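Long-range contacts in N-acetylglucosamine-6-phosphate deacetylase (Mycobacterium smegmatis, PDB 6FV4), which probably removes the acetyl group from N-acetylglucosamine-6-phosphate by metal-dependent hydrolysis, a step of amino-sugar metabolism: residues B[84-89]-B[124-129]; B[101-106]-B[131-136]; B[72-77]-B[107-112]. The protein carries 1 engineered substitution. All blocks are in the same frame, centred on the assembly; numbering follows the deposited sequence.

Contact 1 of 3, residues B[84-89]-B[124-129]; sequences ATDDET and ARQVRA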
loop_
_atom_site.group_PDB
_atom_site.type_symbol
_atom_site.label_atom_id
_atom_site.label_comp_id
_atom_site.label_asym_id
_atom_site.label_seq_id
_atom_site.Cartn_x
_atom_site.Cartn_y
_atom_site.Cartn_z
ATOM N N ALA B 84 4.972 33.870 16.407
ATOM C CA ALA B 84 3.904 34.761 15.956
ATOM C C ALA B 84 4.345 36.218 16.004
ATOM O O ALA B 84 3.636 37.089 16.511
ATOM C CB ALA B 84 2.620 34.546 16.766
ATOM N N THR B 85 5.534 36.481 15.466
ATOM C CA THR B 85 6.057 37.832 15.341
ATOM C C THR B 85 6.411 38.097 13.887
ATOM O O THR B 85 6.720 37.172 13.128
ATOM C CB THR B 85 7.297 38.063 16.236
ATOM O OG1 THR B 85 8.404 37.294 15.749
ATOM C CG2 THR B 85 7.010 37.677 17.678
ATOM N N ASP B 86 6.353 39.373 13.505
ATOM C CA ASP B 86 6.670 39.755 12.131
ATOM C C ASP B 86 8.085 39.359 11.751
ATOM O O ASP B 86 8.342 38.998 10.596
ATOM C CB ASP B 86 6.485 41.263 11.941
ATOM C CG ASP B 86 5.025 41.681 11.987
ATOM O OD1 ASP B 86 4.156 40.810 11.772
ATOM O OD2 ASP B 86 4.743 42.875 12.225
ATOM N N ASP B 87 9.011 39.410 12.706
ATOM C CA ASP B 87 10.405 39.125 12.403
ATOM C C ASP B 87 10.636 37.626 12.207
ATOM O O ASP B 87 11.323 37.213 11.265
ATOM C CB ASP B 87 11.280 39.690 13.521
ATOM C CG ASP B 87 12.703 39.185 13.469
ATOM O OD1 ASP B 87 13.293 39.126 12.363
ATOM O OD2 ASP B 87 13.242 38.843 14.547
ATOM N N GLU B 88 10.056 36.793 13.072
ATOM C CA GLU B 88 10.248 35.357 12.915
ATOM C C GLU B 88 9.507 34.839 11.690
ATOM O O GLU B 88 10.044 34.021 10.939
ATOM C CB GLU B 88 9.807 34.625 14.179
ATOM C CG GLU B 88 10.586 35.071 15.394
ATOM C CD GLU B 88 11.208 33.943 16.174
ATOM O OE1 GLU B 88 11.395 32.838 15.617
ATOM O OE2 GLU B 88 11.519 34.166 17.367
ATOM N N THR B 89 8.279 35.310 11.466
ATOM C CA THR B 89 7.541 34.868 10.288
ATOM C C THR B 89 8.231 35.317 9.010
ATOM O O THR B 89 8.312 34.551 8.040
ATOM C CB THR B 89 6.109 35.379 10.347
ATOM O OG1 THR B 89 5.476 34.803 11.491
ATOM C CG2 THR B 89 5.324 34.959 9.083
ATOM N N ALA B 124 -2.784 35.083 12.346
ATOM C CA ALA B 124 -3.880 35.531 11.484
ATOM C C ALA B 124 -3.570 36.888 10.855
ATOM O O ALA B 124 -3.956 37.155 9.714
ATOM C CB ALA B 124 -5.183 35.607 12.282
ATOM N N ARG B 125 -2.863 37.754 11.581
ATOM C CA ARG B 125 -2.473 39.044 11.018
ATOM C C ARG B 125 -1.475 38.867 9.876
ATOM O O ARG B 125 -1.512 39.598 8.873
ATOM C CB ARG B 125 -1.896 39.934 12.125
ATOM C CG ARG B 125 -1.404 41.284 11.631
ATOM C CD ARG B 125 -0.928 42.177 12.791
ATOM N NE ARG B 125 0.011 43.165 12.275
ATOM C CZ ARG B 125 1.327 42.989 12.262
ATOM N NH1 ARG B 125 1.845 41.877 12.772
ATOM N NH2 ARG B 125 2.124 43.924 11.753
ATOM N N GLN B 126 -0.579 37.894 9.994
ATOM C CA GLN B 126 0.340 37.650 8.885
ATOM C C GLN B 126 -0.326 36.925 7.720
ATOM O O GLN B 126 0.097 37.106 6.573
ATOM C CB GLN B 126 1.561 36.895 9.390
ATOM C CG GLN B 126 2.538 37.838 10.091
ATOM C CD GLN B 126 3.189 37.199 11.269
ATOM O OE1 GLN B 126 3.102 35.986 11.448
ATOM N NE2 GLN B 126 3.863 37.998 12.083
ATOM N N VAL B 127 -1.363 36.124 7.968
ATOM C CA VAL B 127 -2.210 35.663 6.864
ATOM C C VAL B 127 -2.807 36.855 6.115
ATOM O O VAL B 127 -2.727 36.947 4.880
ATOM C CB VAL B 127 -3.310 34.718 7.383
ATOM C CG1 VAL B 127 -4.169 34.206 6.208
ATOM C CG2 VAL B 127 -2.693 33.529 8.127
ATOM N N ARG B 128 -3.420 37.791 6.857
ATOM C CA ARG B 128 -4.030 38.959 6.222
ATOM C C ARG B 128 -2.994 39.817 5.512
ATOM O O ARG B 128 -3.287 40.396 4.460
ATOM C CB ARG B 128 -4.812 39.780 7.259
ATOM C CG ARG B 128 -6.146 39.140 7.630
ATOM C CD ARG B 128 -6.991 40.006 8.567
ATOM N NE ARG B 128 -6.400 40.129 9.895
ATOM C CZ ARG B 128 -6.621 39.291 10.901
ATOM N NH1 ARG B 128 -7.408 38.233 10.734
ATOM N NH2 ARG B 128 -6.031 39.501 12.068
ATOM N N ALA B 129 -1.766 39.875 6.036
ATOM C CA ALA B 129 -0.700 40.602 5.356
ATOM C C ALA B 129 -0.157 39.866 4.132
ATOM O O ALA B 129 0.540 40.480 3.321
ATOM C CB ALA B 129 0.455 40.881 6.323
#
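Asp86 and Gln126 mark the nearest backbone approach, with their CA atoms 7.4 Å apart, where the first turn of helix 86-98 runs past the last turns of helix 113-129. That distance leaves room for polar side chains between the backbones, and Gln126 fills it. Its chain bends at chi2 (143°), and the two ends of its amide then serve different residues. NE2 donates to Asp86 OD1 at 2.8 Å along a nearly straight line (171° at the hydrogen), with the carboxylate oxygen lying in the amide plane and met on its anti side. OE1 instead accepts from Thr89 OG1 at 2.7 Å, the hydroxyl standing above the carbonyl plane. With both ends of the amide held, its flip state is fixed. The two helices are those that precede and follow strand 104-109 in the chain, within the (beta/alpha)8-like barrel of the amidohydrolase superfamily, and the contact lies on the outer, helical layer. Thr85 is the N-cap of helix 86-98, its OG1 accepting from Glu88 N at 3.2 Å; Asp86 follows as the first residue of the helix, where a negative charge would probably be favoured by the helix dipole. Arg125, its chain extended from CG to NE, crosses Asp86 at about a right angle and forms an end-on, two-nitrogen salt bridge with the same carboxylate. NH2 reaches the syn lone pair of Asp86 OD2 at 2.9 Å, in the guanidinium plane, whereas NH1 meets Asp86 OD1, already taken by Gln126 NE2, at 2.7 Å from a more tilted position. The carboxylate and guanidinium planes stand 38° apart.

Contact 2 of 3, residues B[101-106]-B[131-136]; sequences STTLVA and LIDGIH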
loop_
_atom_site.group_PDB
_atom_site.type_symbol
_atom_site.label_atom_id
_atom_site.label_comp_id
_atom_site.label_asym_id
_atom_site.label_seq_id
_atom_site.Cartn_x
_atom_site.Cartn_y
_atom_site.Cartn_z
ATOM N N SER B 101 8.732 27.603 -2.305
ATOM C CA SER B 101 7.427 27.477 -1.661
ATOM C C SER B 101 6.741 28.825 -1.768
ATOM O O SER B 101 7.010 29.730 -0.978
ATOM C CB SER B 101 7.561 27.050 -0.205
ATOM O OG SER B 101 8.126 25.768 -0.097
ATOM N N THR B 102 5.849 28.966 -2.754
ATOM C CA THR B 102 5.121 30.213 -2.949
ATOM C C THR B 102 3.818 30.281 -2.167
ATOM O O THR B 102 3.188 31.348 -2.130
ATOM C CB THR B 102 4.839 30.430 -4.437
ATOM O OG1 THR B 102 4.260 29.244 -4.990
ATOM C CG2 THR B 102 6.140 30.741 -5.182
ATOM N N THR B 103 3.394 29.176 -1.564
ATOM C CA THR B 103 2.248 29.126 -0.671
ATOM C C THR B 103 2.652 28.330 0.558
ATOM O O THR B 103 3.251 27.257 0.427
ATOM C CB THR B 103 1.044 28.465 -1.350
ATOM O OG1 THR B 103 0.610 29.284 -2.442
ATOM C CG2 THR B 103 -0.103 28.288 -0.348
ATOM N N LEU B 104 2.305 28.832 1.742
ATOM C CA LEU B 104 2.719 28.227 3.002
ATOM C C LEU B 104 1.559 28.160 3.968
ATOM O O LEU B 104 0.846 29.155 4.157
ATOM C CB LEU B 104 3.838 29.029 3.677
ATOM C CG LEU B 104 5.051 29.360 2.818
ATOM C CD1 LEU B 104 5.750 30.613 3.311
ATOM C CD2 LEU B 104 5.995 28.193 2.822
ATOM N N VAL B 105 1.407 27.025 4.640
ATOM C CA VAL B 105 0.481 26.948 5.767
ATOM C C VAL B 105 1.302 26.762 7.041
ATOM O O VAL B 105 2.019 25.762 7.203
ATOM C CB VAL B 105 -0.570 25.850 5.573
ATOM C CG1 VAL B 105 -1.454 25.732 6.818
ATOM C CG2 VAL B 105 -1.422 26.197 4.374
ATOM N N ALA B 106 1.242 27.756 7.920
ATOM C CA ALA B 106 2.102 27.782 9.092
ATOM C C ALA B 106 1.473 26.945 10.194
ATOM O O ALA B 106 0.297 27.115 10.511
ATOM C CB ALA B 106 2.331 29.219 9.562
ATOM N N LEU B 131 1.928 37.105 4.123
ATOM C CA LEU B 131 3.178 36.372 4.309
ATOM C C LEU B 131 2.946 34.869 4.272
ATOM O O LEU B 131 3.745 34.123 3.689
ATOM C CB LEU B 131 3.837 36.769 5.629
ATOM C CG LEU B 131 4.613 38.085 5.635
ATOM C CD1 LEU B 131 3.728 39.268 6.055
ATOM C CD2 LEU B 131 5.824 37.976 6.553
ATOM N N ILE B 132 1.874 34.410 4.916
ATOM C CA ILE B 132 1.479 33.012 4.951
ATOM C C ILE B 132 0.041 32.929 4.478
ATOM O O ILE B 132 -0.679 33.922 4.438
ATOM C CB ILE B 132 1.629 32.393 6.352
ATOM C CG1 ILE B 132 1.080 33.345 7.409
ATOM C CG2 ILE B 132 3.094 32.126 6.653
ATOM C CD1 ILE B 132 0.957 32.700 8.768
ATOM N N ASP B 133 -0.386 31.726 4.121
ATOM C CA ASP B 133 -1.684 31.563 3.490
ATOM C C ASP B 133 -2.718 30.907 4.395
ATOM O O ASP B 133 -3.882 30.769 3.996
ATOM C CB ASP B 133 -1.504 30.770 2.193
ATOM C CG ASP B 133 -0.531 31.452 1.239
ATOM O OD1 ASP B 133 -1.005 32.230 0.379
ATOM O OD2 ASP B 133 0.707 31.240 1.366
ATOM N N GLY B 134 -2.342 30.534 5.609
ATOM C CA GLY B 134 -3.257 29.825 6.474
ATOM C C GLY B 134 -2.509 29.387 7.705
ATOM O O GLY B 134 -1.297 29.577 7.817
ATOM N N ILE B 135 -3.259 28.796 8.634
ATOM C CA ILE B 135 -2.718 28.274 9.884
ATOM C C ILE B 135 -3.132 26.819 10.026
ATOM O O ILE B 135 -4.262 26.445 9.690
ATOM C CB ILE B 135 -3.201 29.079 11.111
ATOM C CG1 ILE B 135 -2.858 30.565 10.958
ATOM C CG2 ILE B 135 -2.588 28.488 12.399
ATOM C CD1 ILE B 135 -3.586 31.501 12.007
ATOM N N HIS B 136 -2.221 26.006 10.538
ATOM C CA HIS B 136 -2.475 24.613 10.848
ATOM C C HIS B 136 -2.222 24.414 12.333
ATOM O O HIS B 136 -1.125 24.711 12.822
ATOM C CB HIS B 136 -1.566 23.721 10.001
ATOM C CG HIS B 136 -1.479 22.299 10.462
ATOM N ND1 HIS B 136 -0.330 21.553 10.314
ATOM C CD2 HIS B 136 -2.396 21.468 11.017
ATOM C CE1 HIS B 136 -0.528 20.335 10.784
ATOM N NE2 HIS B 136 -1.777 20.249 11.201
HETATM O O HOH W 1 0.901 32.780 -1.267
#
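Ala106, Asp133 and Leu104 bury the most surface where strand 104-109 meets the chain entering strand 134-138. Asp133 joins Leu104 through backbone and side chain: Asp133 N donates to Leu104 O at 2.9 Å, and Asp133 OD2 takes Leu104 N at 2.9 Å, met on the anti side, 30° out of the carboxylate plane. Leu104 CB lies 4.4 Å from Ile132 CG2. With CG anti to its own carbonyl carbon (chi1 -58°), the Asp133 carboxylate turns back to the corner at Thr103, whose CG2 lies 3.5 Å from Asp133 OD2. The other carboxylate oxygen, Asp133 OD1, is reached by a water that also meets Thr102 O. This is the parallel strand pairing of a beta-alpha-beta unit, strand 104-109, helix 113-129 and strand 134-138, in the amidohydrolase barrel. Ala106 continues the ladder, with Ala106 N donating to Gly134 O at 3.1 Å and Ala106 O accepting from His136 N at 2.8 Å. Its methyl CB packs on Ile132 CD1 at 3.8 Å, on the side where Leu123 of helix 113-129 covers both residues. On the other sheet face Val105 CG1 touches His136 CB at 3.8 Å, and Thr178 and Ser107 hold the His136 ring.

Contact 3 of 3, residues B[72-77]-B[107-112]; sequences HLHGGG and SLVTAG. With ZN (zinc ion), chain H.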
loop_
_atom_site.group_PDB
_atom_site.type_symbol
_atom_site.label_atom_id
_atom_site.label_comp_id
_atom_site.label_asym_id
_atom_site.label_seq_id
_atom_site.Cartn_x
_atom_site.Cartn_y
_atom_site.Cartn_z
ATOM N N HIS B 72 2.404 22.230 5.659
ATOM C CA HIS B 72 2.678 21.795 7.028
ATOM C C HIS B 72 4.158 22.078 7.280
ATOM O O HIS B 72 5.016 21.309 6.845
ATOM C CB HIS B 72 2.327 20.320 7.204
ATOM C CG HIS B 72 2.647 19.753 8.559
ATOM N ND1 HIS B 72 2.118 18.564 9.004
ATOM C CD2 HIS B 72 3.454 20.197 9.553
ATOM C CE1 HIS B 72 2.579 18.302 10.216
ATOM N NE2 HIS B 72 3.388 19.282 10.574
ATOM N N LEU B 73 4.437 23.184 7.964
ATOM C CA LEU B 73 5.801 23.525 8.340
ATOM C C LEU B 73 5.759 24.463 9.534
ATOM O O LEU B 73 4.773 25.173 9.756
ATOM C CB LEU B 73 6.584 24.170 7.197
ATOM C CG LEU B 73 6.142 25.546 6.728
ATOM C CD1 LEU B 73 7.320 26.241 6.046
ATOM C CD2 LEU B 73 4.972 25.409 5.776
ATOM N N HIS B 74 6.861 24.461 10.288
ATOM C CA HIS B 74 6.934 25.169 11.562
ATOM C C HIS B 74 7.837 26.381 11.529
ATOM O O HIS B 74 7.693 27.264 12.381
ATOM C CB HIS B 74 7.410 24.206 12.664
ATOM C CG HIS B 74 6.456 23.085 12.900
ATOM N ND1 HIS B 74 5.364 23.203 13.733
ATOM C CD2 HIS B 74 6.391 21.841 12.367
ATOM C CE1 HIS B 74 4.679 22.072 13.722
ATOM N NE2 HIS B 74 5.286 21.229 12.906
ATOM N N GLY B 75 8.741 26.459 10.561
ATOM C CA GLY B 75 9.570 27.639 10.449
ATOM C C GLY B 75 10.718 27.396 9.503
ATOM O O GLY B 75 10.650 26.525 8.631
ATOM N N GLY B 76 11.768 28.171 9.693
ATOM C CA GLY B 76 12.956 28.069 8.876
ATOM C C GLY B 76 13.764 29.341 8.925
ATOM O O GLY B 76 13.296 30.401 9.354
ATOM N N GLY B 77 15.015 29.227 8.482
ATOM C CA GLY B 77 15.926 30.355 8.502
ATOM C C GLY B 77 16.067 31.001 9.873
ATOM O O GLY B 77 16.362 32.194 9.969
ATOM N N SER B 107 2.250 26.033 10.762
ATOM C CA SER B 107 1.753 25.082 11.742
ATOM C C SER B 107 2.150 25.504 13.147
ATOM O O SER B 107 3.259 25.997 13.370
ATOM C CB SER B 107 2.295 23.667 11.493
ATOM O OG SER B 107 2.118 23.250 10.157
ATOM N N LEU B 108 1.263 25.235 14.098
ATOM C CA LEU B 108 1.524 25.464 15.505
ATOM C C LEU B 108 1.468 24.136 16.232
ATOM O O LEU B 108 0.522 23.373 16.041
ATOM C CB LEU B 108 0.478 26.422 16.109
ATOM C CG LEU B 108 0.397 27.832 15.558
ATOM C CD1 LEU B 108 -0.779 28.560 16.203
ATOM C CD2 LEU B 108 1.696 28.568 15.877
ATOM N N VAL B 109 2.441 23.882 17.111
ATOM C CA VAL B 109 2.424 22.653 17.901
ATOM C C VAL B 109 1.538 22.833 19.128
ATOM O O VAL B 109 1.070 23.939 19.415
ATOM C CB VAL B 109 3.834 22.218 18.334
ATOM C CG1 VAL B 109 4.715 21.943 17.127
ATOM C CG2 VAL B 109 4.447 23.264 19.253
ATOM N N THR B 110 1.318 21.735 19.854
ATOM C CA THR B 110 0.508 21.739 21.066
ATOM C C THR B 110 0.933 22.861 22.005
ATOM O O THR B 110 2.116 23.016 22.320
ATOM C CB THR B 110 0.616 20.380 21.771
ATOM O OG1 THR B 110 -0.063 19.379 21.001
ATOM C CG2 THR B 110 -0.012 20.425 23.140
ATOM N N ALA B 111 -0.038 23.663 22.423
ATOM C CA ALA B 111 0.222 24.790 23.310
ATOM C C ALA B 111 -0.920 24.934 24.305
ATOM O O ALA B 111 -2.014 24.396 24.114
ATOM C CB ALA B 111 0.406 26.099 22.529
ATOM N N GLY B 112 -0.654 25.692 25.375
ATOM C CA GLY B 112 -1.668 26.009 26.356
ATOM C C GLY B 112 -2.768 26.869 25.765
ATOM O O GLY B 112 -2.584 27.501 24.724
HETATM ZN ZN ZN H . 4.522 19.363 12.364
HETATM O O HOH W 2 5.091 25.416 15.214
#
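The zinc site of the barrel is built in part on this contact, where the His-X-His motif of strand 63-76 lies beside strand 104-109. His72 NE2 and His74 NE2 each bind the zinc ion at 2.1 Å, and Glu138 is a further ligand. Between the two histidines in sequence, Leu73 turns its side chain away and uses its backbone: Ser107 N donates to Leu73 O at 2.8 Å, the firm bond joining the two strands. Leu73 N makes a weak bond to Ser107 OG at 3.2 Å, a hydroxyl whose stronger partner is His136. The same serine also packs against the metal ligand, its CB lying over one face of the His74 ring, 4.0 Å from the centroid and 26° off the normal, a CH-pi contact displaced toward the rim. Val109 CG1 crowds that ring from another direction, 3.4 Å from His74 CE1. A water at the ring edge, in the ring plane, accepts from His74 ND1 at 2.7 Å and donates to Ser107 O, which, together with the zinc bond at NE2, helps fix the rotation of the imidazole. His72 is held likewise by a second-shell carboxylate, since its ND1 bonds to Glu253. In this protein the serine, the water and Glu253 thus steady a His-X-His pair at the end of the first barrel strand, a hallmark of the metal centre in the amidohydrolase superfamily.

In the fold
Along the chain the segments interleave, running 72-77, 84-89, 101-106, 107-112, 124-129 and 131-136, so the three contacts cross one another rather than nest. Contacts 2 and 3 have centres about 11 Å apart and share strand 104-109, which runs between strand 134-138 on one side and strand 63-76 on the other; contact 2 takes its first half and contact 3 its second. They also touch directly, Leu108 N lying 2.8 Å from His136 O. Contact 1 sits outside, its centre about 10 Å from contact 2 and 13 Å from contact 3, joining the helices that connect these strands. Together they run from the helical surface of the barrel through its strands to the zinc ion.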